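Local coordinates for peroxisomal membrane protein LPX1 (Saccharomyces cerevisiae, PDB 2Y6U), which hydrolyses acyl esters in yeast peroxisomes, with lipase and phospholipase A activity, as a member of the alpha/beta hydrolase family, at residues Leu55-Gly60 against Val66-Tyr71; Asn195-Leu200 against Gln261-Tyr266; Gln150-Asp155 against Pro274-Asn279. All blocks are in the same frame, centred on the assembly; numbering follows the deposited sequence.

Contact 1: residues Leu55-Gly60 against Val66-Tyr71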
ATOM      1  N   LEU A  55     -14.099  -8.157  11.658  1.00 23.13           N
ATOM      2  CA  LEU A  55     -13.087  -9.173  11.682  1.00 24.37           C
ATOM      3  C   LEU A  55     -12.723  -9.641  10.330  1.00 25.47           C
ATOM      4  O   LEU A  55     -13.600  -9.916   9.522  1.00 26.64           O
ATOM      5  CB  LEU A  55     -13.585 -10.368  12.507  1.00 27.04           C
ATOM      6  CG  LEU A  55     -13.553 -10.320  14.004  1.00 32.46           C
ATOM      7  CD1 LEU A  55     -13.974  -9.124  14.676  1.00 34.31           C
ATOM      8  CD2 LEU A  55     -14.345 -11.592  14.623  1.00 33.23           C
ATOM      9  N   VAL A  56     -11.423  -9.792  10.079  1.00 23.14           N
ATOM     10  CA  VAL A  56     -10.959 -10.210   8.782  1.00 22.96           C
ATOM     11  C   VAL A  56     -10.042 -11.431   8.984  1.00 22.82           C
ATOM     12  O   VAL A  56      -9.135 -11.351   9.737  1.00 21.62           O
ATOM     13  CB  VAL A  56     -10.176  -9.115   8.064  1.00 22.54           C
ATOM     14  CG1 VAL A  56      -9.647  -9.637   6.706  1.00 23.07           C
ATOM     15  CG2 VAL A  56     -11.092  -7.825   7.891  1.00 19.87           C
ATOM     16  N   PHE A  57     -10.390 -12.565   8.394  1.00 21.52           N
ATOM     17  CA  PHE A  57      -9.642 -13.809   8.667  1.00 23.18           C
ATOM     18  C   PHE A  57      -8.901 -14.240   7.393  1.00 21.98           C
ATOM     19  O   PHE A  57      -9.496 -14.285   6.319  1.00 22.39           O
ATOM     20  CB  PHE A  57     -10.579 -14.972   8.991  1.00 24.32           C
ATOM     21  CG  PHE A  57     -11.166 -14.939  10.369  1.00 25.82           C
ATOM     22  CD1 PHE A  57     -12.344 -14.228  10.623  1.00 23.37           C
ATOM     23  CD2 PHE A  57     -10.551 -15.613  11.415  1.00 24.85           C
ATOM     24  CE1 PHE A  57     -12.892 -14.220  11.903  1.00 29.70           C
ATOM     25  CE2 PHE A  57     -11.110 -15.622  12.684  1.00 24.94           C
ATOM     26  CZ  PHE A  57     -12.280 -14.901  12.919  1.00 27.36           C
ATOM     27  N   LEU A  58      -7.623 -14.560   7.572  1.00 21.47           N
ATOM     28  CA  LEU A  58      -6.663 -14.852   6.500  1.00 20.94           C
ATOM     29  C   LEU A  58      -6.123 -16.257   6.673  1.00 22.30           C
ATOM     30  O   LEU A  58      -5.398 -16.566   7.674  1.00 23.83           O
ATOM     31  CB  LEU A  58      -5.543 -13.793   6.491  1.00 21.09           C
ATOM     32  CG  LEU A  58      -5.945 -12.325   6.424  1.00 22.03           C
ATOM     33  CD1 LEU A  58      -4.615 -11.481   6.375  1.00 18.34           C
ATOM     34  CD2 LEU A  58      -6.935 -12.100   5.257  1.00 20.71           C
ATOM     35  N   HIS A  59      -6.504 -17.147   5.771  1.00 22.10           N
ATOM     36  CA  HIS A  59      -6.106 -18.530   5.854  1.00 23.31           C
ATOM     37  C   HIS A  59      -4.593 -18.793   5.627  1.00 22.29           C
ATOM     38  O   HIS A  59      -3.862 -17.967   5.076  1.00 23.87           O
ATOM     39  CB  HIS A  59      -6.872 -19.382   4.791  1.00 23.66           C
ATOM     40  CG  HIS A  59      -6.538 -18.967   3.369  1.00 24.38           C
ATOM     41  ND1 HIS A  59      -5.344 -19.319   2.753  1.00 22.67           N
ATOM     42  CD2 HIS A  59      -7.229 -18.226   2.469  1.00 26.45           C
ATOM     43  CE1 HIS A  59      -5.330 -18.785   1.531  1.00 27.08           C
ATOM     44  NE2 HIS A  59      -6.449 -18.105   1.344  1.00 24.00           N
ATOM     45  N   GLY A  60      -4.182 -19.983   6.023  1.00 24.17           N
ATOM     46  CA  GLY A  60      -2.839 -20.435   5.887  1.00 25.04           C
ATOM     47  C   GLY A  60      -2.575 -20.954   4.467  1.00 26.05           C
ATOM     48  O   GLY A  60      -3.499 -21.164   3.647  1.00 26.73           O
ATOM     49  N   VAL A  66     -12.608 -21.432   3.947  1.00 28.32           N
ATOM     50  CA  VAL A  66     -13.570 -22.328   4.547  1.00 29.41           C
ATOM     51  C   VAL A  66     -13.180 -22.771   5.973  1.00 29.51           C
ATOM     52  O   VAL A  66     -14.058 -23.134   6.793  1.00 30.70           O
ATOM     53  CB  VAL A  66     -13.852 -23.587   3.678  1.00 32.79           C
ATOM     54  CG1 VAL A  66     -12.790 -24.752   3.857  1.00 32.99           C
ATOM     55  CG2 VAL A  66     -15.280 -24.072   3.975  1.00 32.23           C
ATOM     56  N   VAL A  67     -11.882 -22.718   6.276  1.00 28.51           N
ATOM     57  CA  VAL A  67     -11.385 -23.186   7.574  1.00 29.30           C
ATOM     58  C   VAL A  67     -11.867 -22.313   8.730  1.00 28.74           C
ATOM     59  O   VAL A  67     -11.831 -22.738   9.895  1.00 30.91           O
ATOM     60  CB  VAL A  67      -9.839 -23.279   7.636  1.00 30.40           C
ATOM     61  CG1 VAL A  67      -9.335 -24.271   6.518  1.00 33.30           C
ATOM     62  CG2 VAL A  67      -9.149 -21.895   7.583  1.00 27.31           C
ATOM     63  N   TRP A  68     -12.394 -21.131   8.398  1.00 28.12           N
ATOM     64  CA  TRP A  68     -12.935 -20.254   9.404  1.00 28.82           C
ATOM     65  C   TRP A  68     -14.438 -20.335   9.568  1.00 28.83           C
ATOM     66  O   TRP A  68     -15.011 -19.761  10.529  1.00 28.89           O
ATOM     67  CB  TRP A  68     -12.534 -18.822   9.115  1.00 26.35           C
ATOM     68  CG  TRP A  68     -11.111 -18.596   8.837  1.00 27.87           C
ATOM     69  CD1 TRP A  68     -10.565 -18.277   7.635  1.00 24.49           C
ATOM     70  CD2 TRP A  68     -10.012 -18.645   9.780  1.00 24.41           C
ATOM     71  NE1 TRP A  68      -9.220 -18.075   7.765  1.00 23.13           N
ATOM     72  CE2 TRP A  68      -8.842 -18.276   9.059  1.00 27.35           C
ATOM     73  CE3 TRP A  68      -9.905 -18.939  11.111  1.00 27.66           C
ATOM     74  CZ2 TRP A  68      -7.624 -18.239   9.629  1.00 24.62           C
ATOM     75  CZ3 TRP A  68      -8.631 -18.834  11.717  1.00 27.50           C
ATOM     76  CH2 TRP A  68      -7.535 -18.499  10.967  1.00 24.78           C
ATOM     77  N   GLU A  69     -15.138 -21.089   8.713  1.00 30.47           N
ATOM     78  CA  GLU A  69     -16.574 -21.157   8.908  1.00 31.09           C
ATOM     79  C   GLU A  69     -17.046 -21.686  10.243  1.00 31.45           C
ATOM     80  O   GLU A  69     -18.018 -21.157  10.812  1.00 31.29           O
ATOM     81  CB  GLU A  69     -17.293 -21.865   7.725  1.00 32.74           C
ATOM     82  CG  GLU A  69     -17.047 -21.095   6.447  1.00 31.71           C
ATOM     83  CD  GLU A  69     -17.752 -21.795   5.182  1.00 37.14           C
ATOM     84  OE1 GLU A  69     -18.378 -22.854   5.319  1.00 39.76           O
ATOM     85  OE2 GLU A  69     -17.549 -21.303   4.085  1.00 42.45           O
ATOM     86  N   TYR A  70     -16.388 -22.714  10.769  1.00 30.29           N
ATOM     87  CA  TYR A  70     -16.677 -23.234  12.064  1.00 31.44           C
ATOM     88  C   TYR A  70     -16.623 -22.116  13.152  1.00 31.27           C
ATOM     89  O   TYR A  70     -17.259 -22.210  14.180  1.00 32.56           O
ATOM     90  CB  TYR A  70     -15.648 -24.357  12.359  1.00 31.36           C
ATOM     91  CG  TYR A  70     -15.787 -24.941  13.705  1.00 32.15           C
ATOM     92  CD1 TYR A  70     -15.104 -24.419  14.794  1.00 33.19           C
ATOM     93  CD2 TYR A  70     -16.606 -26.047  13.906  1.00 32.43           C
ATOM     94  CE1 TYR A  70     -15.229 -24.969  16.055  1.00 32.25           C
ATOM     95  CE2 TYR A  70     -16.736 -26.679  15.194  1.00 40.45           C
ATOM     96  CZ  TYR A  70     -16.044 -26.126  16.276  1.00 37.76           C
ATOM     97  OH  TYR A  70     -16.255 -26.688  17.483  1.00 41.48           O
ATOM     98  N   TYR A  71     -15.771 -21.117  12.939  1.00 30.54           N
ATOM     99  CA  TYR A  71     -15.612 -20.060  13.929  1.00 30.66           C
ATOM    100  C   TYR A  71     -16.805 -19.115  14.036  1.00 31.73           C
ATOM    101  O   TYR A  71     -17.083 -18.539  15.126  1.00 30.58           O
ATOM    102  CB  TYR A  71     -14.405 -19.191  13.580  1.00 29.36           C
ATOM    103  CG  TYR A  71     -13.039 -19.846  13.841  1.00 29.11           C
ATOM    104  CD1 TYR A  71     -12.700 -21.097  13.294  1.00 33.00           C
ATOM    105  CD2 TYR A  71     -12.052 -19.166  14.588  1.00 30.53           C
ATOM    106  CE1 TYR A  71     -11.411 -21.709  13.535  1.00 32.43           C
ATOM    107  CE2 TYR A  71     -10.800 -19.729  14.777  1.00 29.56           C
ATOM    108  CZ  TYR A  71     -10.485 -20.996  14.281  1.00 30.20           C
ATOM    109  OH  TYR A  71      -9.219 -21.542  14.510  1.00 30.62           O
TER
HETATM  110  O   HOH W   1      -9.289 -16.647   4.858  1.00 23.32           O
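Phe57 lies against one face of the Trp68 indole, and this overlap accounts for the dense part of the contact between Leu55-Gly60 and Val66-Tyr71. Phe57 CB stands almost on the normal of the Trp68 five-membered ring, 6° off it, in a clear CH-pi contact, with Trp68 CD1 3.6 Å from Phe57 CB. With CG anti to the carbonyl carbon (chi1 -76°), the phenyl ring of Phe57 reaches along the indole, its CD2 3.4 Å from Trp68 CE3 at the benzo rim. The two ring planes are inclined by 42°, an oblique aromatic pair. CG2 of Val67 lies over the opposite face of the indole, toward its rim. Tyr71 adds a lighter touch, its CD2 4.1 Å from Phe57 CE2, while its hydroxyl is tied to Asn326 O.

Toward His59 the packing gives way to a polar, hydrated edge. Trp68 NE1 and His59 N are both donors and do not bond each other. A water accepts from His59 N at 3.0 Å and, weakly, from Trp68 NE1, and donates to Phe57 O at 2.8 Å. The His59 ring turns off this edge, its ND1 donating to Gly60 O and its NE2 bonded to Gln94 N. Strand 51-58 is a parallel inner strand of the alpha/beta hydrolase sheet, and the His-Gly sequence at its carboxyl end matches the loop that in relatives commonly contributes to the oxyanion hole.

Contact 2: residues Asn195-Leu200 against Gln261-Tyr266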
ATOM      1  N   ASN A 195      14.195 -32.260   0.260  1.00 68.01           N
ATOM      2  CA  ASN A 195      13.436 -33.108   1.210  0.70 67.72           C
ATOM      3  C   ASN A 195      12.087 -32.452   1.599  1.00 63.03           C
ATOM      4  O   ASN A 195      11.061 -33.125   1.663  1.00 61.79           O
ATOM      5  CB  ASN A 195      14.243 -33.412   2.491  0.70 69.17           C
ATOM      6  CG  ASN A 195      15.398 -34.372   2.264  0.70 74.34           C
ATOM      7  OD1 ASN A 195      15.475 -35.082   1.253  0.70 80.26           O
ATOM      8  ND2 ASN A 195      16.302 -34.421   3.238  0.70 78.56           N
ATOM      9  N   LEU A 196      12.082 -31.156   1.859  1.00 60.01           N
ATOM     10  CA  LEU A 196      10.824 -30.463   2.174  1.00 55.76           C
ATOM     11  C   LEU A 196       9.852 -30.506   0.981  1.00 54.02           C
ATOM     12  O   LEU A 196       8.667 -30.735   1.174  1.00 52.83           O
ATOM     13  CB  LEU A 196      11.030 -28.992   2.637  1.00 54.89           C
ATOM     14  CG  LEU A 196       9.757 -28.191   2.986  1.00 50.22           C
ATOM     15  CD1 LEU A 196       8.960 -28.881   4.145  1.00 53.85           C
ATOM     16  CD2 LEU A 196       9.943 -26.644   3.264  1.00 47.68           C
ATOM     17  N   TYR A 197      10.338 -30.229  -0.227  1.00 53.62           N
ATOM     18  CA  TYR A 197       9.504 -30.252  -1.451  1.00 52.39           C
ATOM     19  C   TYR A 197       8.800 -31.605  -1.641  1.00 53.53           C
ATOM     20  O   TYR A 197       7.588 -31.675  -1.846  1.00 50.81           O
ATOM     21  CB  TYR A 197      10.372 -29.996  -2.685  1.00 53.26           C
ATOM     22  CG  TYR A 197       9.585 -30.001  -3.987  1.00 52.90           C
ATOM     23  CD1 TYR A 197       8.941 -28.830  -4.436  1.00 50.57           C
ATOM     24  CD2 TYR A 197       9.463 -31.166  -4.763  1.00 56.15           C
ATOM     25  CE1 TYR A 197       8.230 -28.809  -5.634  1.00 49.32           C
ATOM     26  CE2 TYR A 197       8.738 -31.158  -5.957  1.00 57.74           C
ATOM     27  CZ  TYR A 197       8.100 -29.944  -6.374  1.00 51.77           C
ATOM     28  OH  TYR A 197       7.371 -29.915  -7.555  1.00 53.11           O
ATOM     29  N   ASN A 198       9.604 -32.668  -1.568  1.00 55.87           N
ATOM     30  CA  ASN A 198       9.153 -34.041  -1.802  1.00 58.72           C
ATOM     31  C   ASN A 198       8.053 -34.426  -0.822  1.00 57.27           C
ATOM     32  O   ASN A 198       7.043 -35.035  -1.195  1.00 59.22           O
ATOM     33  CB  ASN A 198      10.319 -35.038  -1.725  1.00 61.52           C
ATOM     34  CG  ASN A 198      11.217 -35.012  -2.966  1.00 64.87           C
ATOM     35  OD1 ASN A 198      10.819 -34.518  -4.030  1.00 63.87           O
ATOM     36  ND2 ASN A 198      12.421 -35.604  -2.845  1.00 67.33           N
ATOM     37  N   SER A 199       8.232 -34.026   0.426  1.00 55.87           N
ATOM     38  CA  SER A 199       7.324 -34.423   1.476  1.00 54.93           C
ATOM     39  C   SER A 199       6.053 -33.603   1.417  1.00 51.27           C
ATOM     40  O   SER A 199       4.975 -34.117   1.702  1.00 50.48           O
ATOM     41  CB  SER A 199       8.013 -34.327   2.834  1.00 56.03           C
ATOM     42  OG  SER A 199       7.125 -33.864   3.830  1.00 58.51           O
ATOM     43  N   LEU A 200       6.163 -32.323   1.056  1.00 47.37           N
ATOM     44  CA  LEU A 200       5.009 -31.517   0.769  1.00 44.86           C
ATOM     45  C   LEU A 200       4.262 -32.060  -0.465  1.00 44.78           C
ATOM     46  O   LEU A 200       3.054 -32.092  -0.489  1.00 43.78           O
ATOM     47  CB  LEU A 200       5.417 -30.064   0.494  1.00 42.67           C
ATOM     48  CG  LEU A 200       5.870 -29.141   1.624  1.00 43.74           C
ATOM     49  CD1 LEU A 200       6.329 -27.827   0.939  1.00 40.43           C
ATOM     50  CD2 LEU A 200       4.784 -28.803   2.656  1.00 43.82           C
ATOM     51  N   GLN A 261       0.345 -24.729  -7.089  1.00 32.43           N
ATOM     52  CA  GLN A 261       0.164 -23.432  -6.346  1.00 31.44           C
ATOM     53  C   GLN A 261       0.432 -23.604  -4.854  1.00 30.44           C
ATOM     54  O   GLN A 261       1.053 -22.738  -4.230  1.00 30.05           O
ATOM     55  CB  GLN A 261      -1.205 -22.827  -6.630  1.00 28.21           C
ATOM     56  CG  GLN A 261      -1.334 -22.350  -8.071  1.00 30.11           C
ATOM     57  CD  GLN A 261      -0.382 -21.229  -8.396  1.00 29.66           C
ATOM     58  OE1 GLN A 261       0.007 -20.500  -7.524  1.00 31.19           O
ATOM     59  NE2 GLN A 261      -0.023 -21.086  -9.653  1.00 30.14           N
ATOM     60  N   ASN A 262       0.103 -24.791  -4.358  1.00 31.15           N
ATOM     61  CA  ASN A 262       0.289 -25.130  -2.964  1.00 30.91           C
ATOM     62  C   ASN A 262       1.825 -25.118  -2.726  1.00 32.16           C
ATOM     63  O   ASN A 262       2.334 -24.379  -1.855  1.00 30.53           O
ATOM     64  CB  ASN A 262      -0.369 -26.502  -2.679  1.00 32.63           C
ATOM     65  CG  ASN A 262      -0.710 -26.714  -1.246  1.00 32.93           C
ATOM     66  OD1 ASN A 262      -0.034 -26.191  -0.368  1.00 32.22           O
ATOM     67  ND2 ASN A 262      -1.766 -27.571  -0.982  1.00 32.41           N
ATOM     68  N   LEU A 263       2.550 -25.847  -3.565  1.00 33.87           N
ATOM     69  CA  LEU A 263       3.998 -25.965  -3.480  1.00 34.16           C
ATOM     70  C   LEU A 263       4.686 -24.603  -3.613  1.00 34.74           C
ATOM     71  O   LEU A 263       5.631 -24.324  -2.878  1.00 34.28           O
ATOM     72  CB  LEU A 263       4.537 -26.926  -4.515  1.00 35.20           C
ATOM     73  CG  LEU A 263       4.200 -28.406  -4.204  1.00 37.19           C
ATOM     74  CD1 LEU A 263       4.596 -29.308  -5.375  1.00 35.53           C
ATOM     75  CD2 LEU A 263       4.893 -28.911  -2.898  1.00 37.60           C
ATOM     76  N   LEU A 264       4.223 -23.774  -4.561  1.00 34.25           N
ATOM     77  CA  LEU A 264       4.755 -22.435  -4.735  1.00 34.25           C
ATOM     78  C   LEU A 264       4.635 -21.519  -3.518  1.00 32.42           C
ATOM     79  O   LEU A 264       5.356 -20.500  -3.436  1.00 32.15           O
ATOM     80  CB  LEU A 264       4.053 -21.748  -5.936  1.00 34.38           C
ATOM     81  CG  LEU A 264       4.366 -22.263  -7.312  1.00 37.03           C
ATOM     82  CD1 LEU A 264       3.430 -21.760  -8.413  1.00 37.89           C
ATOM     83  CD2 LEU A 264       5.857 -22.002  -7.663  1.00 38.26           C
ATOM     84  N   CYS A 265       3.745 -21.839  -2.579  1.00 32.85           N
ATOM     85  CA  CYS A 265       3.651 -21.097  -1.357  1.00 32.40           C
ATOM     86  C   CYS A 265       4.886 -21.261  -0.498  1.00 33.89           C
ATOM     87  O   CYS A 265       5.040 -20.485   0.399  1.00 35.20           O
ATOM     88  CB  CYS A 265       2.468 -21.558  -0.524  1.00 34.01           C
ATOM     89  SG  CYS A 265       0.904 -21.077  -1.313  1.00 34.69           S
ATOM     90  N   TYR A 266       5.702 -22.287  -0.752  1.00 33.01           N
ATOM     91  CA  TYR A 266       6.837 -22.651   0.055  1.00 34.02           C
ATOM     92  C   TYR A 266       8.172 -22.295  -0.611  1.00 34.22           C
ATOM     93  O   TYR A 266       9.203 -22.560  -0.042  1.00 37.25           O
ATOM     94  CB  TYR A 266       6.787 -24.163   0.436  1.00 35.55           C
ATOM     95  CG  TYR A 266       5.543 -24.512   1.200  1.00 39.43           C
ATOM     96  CD1 TYR A 266       5.495 -24.402   2.626  1.00 43.71           C
ATOM     97  CD2 TYR A 266       4.392 -24.901   0.540  1.00 37.25           C
ATOM     98  CE1 TYR A 266       4.316 -24.673   3.333  1.00 44.13           C
ATOM     99  CE2 TYR A 266       3.189 -25.150   1.241  1.00 38.79           C
ATOM    100  CZ  TYR A 266       3.162 -25.032   2.633  1.00 44.79           C
ATOM    101  OH  TYR A 266       2.023 -25.322   3.302  1.00 44.92           O
TER
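Leu200 CD1 sits over one face of the Tyr266 ring, 27° off the ring normal, in a CH-pi contact displaced toward the rim. The nearest ring atom is Tyr266 CG, 3.4 Å from Leu200 CD1, so the methyl presses on the root of the ring more than on its hydroxyl end. In Tyr266, CG stands beside the backbone N (chi1 -59°), which brings the ring to Leu200, and a chi2 of -88° presents its face.

Leu263 serves both residues of the other helix through its separate methyls. Leu263 CD2 meets Leu200 CB, 3.6 Å away, whereas Leu263 CD1 lies 3.6 Å from Tyr197 OH and 3.7 Å from Tyr197 CE1. The Tyr197 and Leu263 side chains cross at about a right angle. Tyr197 holds CG anti to the backbone N, and this carries the phenol end to the leucine. No hydrogen bond links the segments.

Helix 194-202 is thus joined to helix 259-264 and the turn after it. Ile192 of the short strand 192-193 touches both Leu200 and Tyr266, while Lys375 and Phe371 of the second subunit pack on Tyr197 and Leu263, bringing its helix 360-378 against this helix pair.

Contact 3: residues Gln150-Asp155 against Pro274-Asn279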
ATOM      1  N   GLN A 150       0.725 -12.073   6.440  1.00 20.82           N
ATOM      2  CA  GLN A 150      -0.059 -11.058   5.722  1.00 19.65           C
ATOM      3  C   GLN A 150      -0.762 -10.060   6.602  1.00 19.07           C
ATOM      4  O   GLN A 150      -0.799  -8.912   6.258  1.00 19.90           O
ATOM      5  CB  GLN A 150      -1.005 -11.711   4.730  1.00 21.09           C
ATOM      6  CG  GLN A 150      -0.234 -12.441   3.633  1.00 19.39           C
ATOM      7  CD  GLN A 150      -1.147 -13.192   2.701  1.00 22.37           C
ATOM      8  OE1 GLN A 150      -2.081 -13.861   3.149  1.00 23.59           O
ATOM      9  NE2 GLN A 150      -0.858 -13.143   1.421  1.00 20.46           N
ATOM     10  N   ALA A 151      -1.168 -10.495   7.791  1.00 19.79           N
ATOM     11  CA  ALA A 151      -1.728  -9.573   8.798  1.00 21.27           C
ATOM     12  C   ALA A 151      -0.720  -8.484   9.152  1.00 21.22           C
ATOM     13  O   ALA A 151      -1.054  -7.328   9.220  1.00 20.15           O
ATOM     14  CB  ALA A 151      -2.188 -10.335  10.062  1.00 20.57           C
ATOM     15  N   LEU A 152       0.500  -8.905   9.493  1.00 20.12           N
ATOM     16  CA  LEU A 152       1.594  -7.973   9.739  1.00 21.41           C
ATOM     17  C   LEU A 152       1.887  -7.036   8.561  1.00 20.06           C
ATOM     18  O   LEU A 152       1.990  -5.817   8.726  1.00 20.08           O
ATOM     19  CB  LEU A 152       2.878  -8.746  10.116  1.00 18.91           C
ATOM     20  CG  LEU A 152       2.881  -9.461  11.435  1.00 23.46           C
ATOM     21  CD1 LEU A 152       4.047 -10.527  11.539  1.00 21.07           C
ATOM     22  CD2 LEU A 152       2.970  -8.401  12.594  1.00 22.27           C
ATOM     23  N   ALA A 153       1.927  -7.605   7.352  1.00 19.43           N
ATOM     24  CA  ALA A 153       2.204  -6.805   6.181  1.00 21.02           C
ATOM     25  C   ALA A 153       1.102  -5.803   5.888  1.00 20.52           C
ATOM     26  O   ALA A 153       1.391  -4.697   5.465  1.00 20.32           O
ATOM     27  CB  ALA A 153       2.474  -7.703   4.927  1.00 19.39           C
ATOM     28  N   CYS A 154      -0.145  -6.192   6.163  1.00 19.82           N
ATOM     29  CA  CYS A 154      -1.247  -5.242   6.077  1.00 21.23           C
ATOM     30  C   CYS A 154      -1.007  -4.028   6.908  1.00 19.49           C
ATOM     31  O   CYS A 154      -1.192  -2.891   6.423  1.00 19.44           O
ATOM     32  CB  CYS A 154      -2.582  -5.858   6.546  1.00 20.85           C
ATOM     33  SG  CYS A 154      -3.282  -6.994   5.248  1.00 23.85           S
ATOM     34  N   ASP A 155      -0.610  -4.216   8.129  1.00 19.45           N
ATOM     35  CA  ASP A 155      -0.378  -3.045   9.012  1.00 20.58           C
ATOM     36  C   ASP A 155       0.780  -2.217   8.543  1.00 22.99           C
ATOM     37  O   ASP A 155       0.729  -0.957   8.598  1.00 22.14           O
ATOM     38  CB  ASP A 155      -0.205  -3.467  10.461  1.00 22.80           C
ATOM     39  CG  ASP A 155      -0.241  -2.259  11.423  1.00 23.56           C
ATOM     40  OD1 ASP A 155      -1.372  -1.737  11.582  1.00 26.02           O
ATOM     41  OD2 ASP A 155       0.845  -1.792  11.866  1.00 26.09           O
ATOM     42  N   PRO A 274      12.293 -10.494   3.623  1.00 23.69           N
ATOM     43  CA  PRO A 274      13.174  -9.489   4.241  1.00 25.59           C
ATOM     44  C   PRO A 274      12.476  -8.149   4.454  1.00 24.80           C
ATOM     45  O   PRO A 274      12.678  -7.501   5.467  1.00 23.28           O
ATOM     46  CB  PRO A 274      14.303  -9.367   3.240  1.00 26.46           C
ATOM     47  CG  PRO A 274      14.488 -10.882   2.798  1.00 30.70           C
ATOM     48  CD  PRO A 274      13.044 -11.166   2.532  1.00 27.92           C
ATOM     49  N   PHE A 275      11.638  -7.796   3.506  1.00 22.32           N
ATOM     50  CA  PHE A 275      10.872  -6.533   3.589  1.00 23.45           C
ATOM     51  C   PHE A 275       9.965  -6.505   4.825  1.00 22.17           C
ATOM     52  O   PHE A 275       9.960  -5.568   5.602  1.00 23.83           O
ATOM     53  CB  PHE A 275      10.043  -6.343   2.335  1.00 23.18           C
ATOM     54  CG  PHE A 275       9.174  -5.067   2.407  1.00 23.00           C
ATOM     55  CD1 PHE A 275       9.715  -3.848   2.113  1.00 26.98           C
ATOM     56  CD2 PHE A 275       7.926  -5.121   2.903  1.00 24.28           C
ATOM     57  CE1 PHE A 275       8.918  -2.679   2.201  1.00 27.25           C
ATOM     58  CE2 PHE A 275       7.135  -3.972   2.963  1.00 26.62           C
ATOM     59  CZ  PHE A 275       7.639  -2.776   2.611  1.00 24.41           C
ATOM     60  N   LEU A 276       9.275  -7.612   5.087  1.00 20.64           N
ATOM     61  CA  LEU A 276       8.408  -7.757   6.252  1.00 21.57           C
ATOM     62  C   LEU A 276       9.215  -7.751   7.541  1.00 21.50           C
ATOM     63  O   LEU A 276       8.938  -6.946   8.448  1.00 22.96           O
ATOM     64  CB  LEU A 276       7.445  -8.953   6.145  1.00 23.35           C
ATOM     65  CG  LEU A 276       6.636  -8.871   7.472  1.00 29.44           C
ATOM     66  CD1 LEU A 276       5.630  -7.622   7.419  1.00 23.75           C
ATOM     67  CD2 LEU A 276       6.161 -10.049   8.102  1.00 31.18           C
ATOM     68  N   ILE A 277      10.308  -8.530   7.586  1.00 21.83           N
ATOM     69  CA  ILE A 277      11.151  -8.641   8.694  1.00 22.19           C
ATOM     70  C   ILE A 277      11.686  -7.294   9.081  1.00 24.60           C
ATOM     71  O   ILE A 277      11.743  -6.963  10.298  1.00 25.35           O
ATOM     72  CB  ILE A 277      12.283  -9.662   8.471  1.00 22.61           C
ATOM     73  CG1 ILE A 277      11.660 -11.096   8.313  1.00 25.05           C
ATOM     74  CG2 ILE A 277      13.415  -9.598   9.519  1.00 25.97           C
ATOM     75  CD1 ILE A 277      12.650 -12.113   7.707  1.00 27.61           C
ATOM     76  N   SER A 278      12.119  -6.529   8.090  1.00 21.45           N
ATOM     77  CA  SER A 278      12.700  -5.213   8.357  1.00 23.41           C
ATOM     78  C   SER A 278      11.664  -4.156   8.966  1.00 21.57           C
ATOM     79  O   SER A 278      12.084  -3.085   9.491  1.00 23.55           O
ATOM     80  CB  SER A 278      13.233  -4.655   7.061  1.00 24.48           C
ATOM     81  OG  SER A 278      13.946  -3.444   7.310  1.00 25.18           O
ATOM     82  N   ASN A 279      10.399  -4.435   8.796  1.00 20.36           N
ATOM     83  CA  ASN A 279       9.304  -3.556   9.117  1.00 20.46           C
ATOM     84  C   ASN A 279       8.425  -3.931  10.275  1.00 20.97           C
ATOM     85  O   ASN A 279       7.516  -3.149  10.691  1.00 23.52           O
ATOM     86  CB  ASN A 279       8.469  -3.248   7.854  1.00 18.99           C
ATOM     87  CG  ASN A 279       9.208  -2.322   6.983  1.00 20.55           C
ATOM     88  OD1 ASN A 279       9.574  -1.221   7.449  1.00 23.09           O
ATOM     89  ND2 ASN A 279       9.615  -2.754   5.775  1.00 19.92           N
TER
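Leu276 lays its CD1 methyl over the backbone between Leu152 and Ala153, while its CD2 meets the Leu152 side chain. It is a helix-to-helix contact of the alpha/beta hydrolase fold: helix 146-157, which begins within the GxSxG sequence consistent with a nucleophile elbow, meets helix 273-279. The helices come close here, with Ala153 CA and Leu276 CA 6.3 Å apart, as the small alanine allows. CD1 of Leu276 does most of the touching. It lies 3.7 Å from Ala153 N and 4.0 Å from Ala153 CB, and at the latter distance from Leu152 CB as well. The other methyl, Leu276 CD2, lies 4.1 Å from Leu152 CD1, and the two leucine side chains cross at about a right angle. The extended first torsion of Leu276 (chi1 -179°) directs its branches at helix 146-157, where Phe149 and Val156 also touch this side chain.

No polar bond crosses between the segments. Asp155 forms a salt bridge with Lys285. Leu152 touches Leu165 and Leu167 of strand 164-168, so it links helix 273-279 to that strand. Helix 273-279 also faces the second subunit, where Phe282 meets Phe275 edge-to-face and Asn279 pairs with Asn279 of that subunit through OD1 and ND2. Within its own chain Asn279 folds back so that ND2 donates to Phe275 O at 2.8 Å, bent to 135°, and stands above the centre of the Phe275 ring.

In the fold
Contact 1 is nearest the middle of the chain and joins a central strand to the loop that follows it, with packed aromatic rings and a bridging water. Contact 3 lies further out, on the layer of helices, and is purely aliphatic across its segments. The two meet where Leu58 CD1 packs 3.9 Å from Ala151 N, so the strand end and helix 146-157 pack against each other there. Contact 2 is the most peripheral, its centre about 21 Å from that of the chain; it mixes leucine and tyrosine and touches neither of the others. Contacts 2 and 3 use successive helices, 259-264 and 273-279, and both reach the second subunit, whereas contact 1 does not.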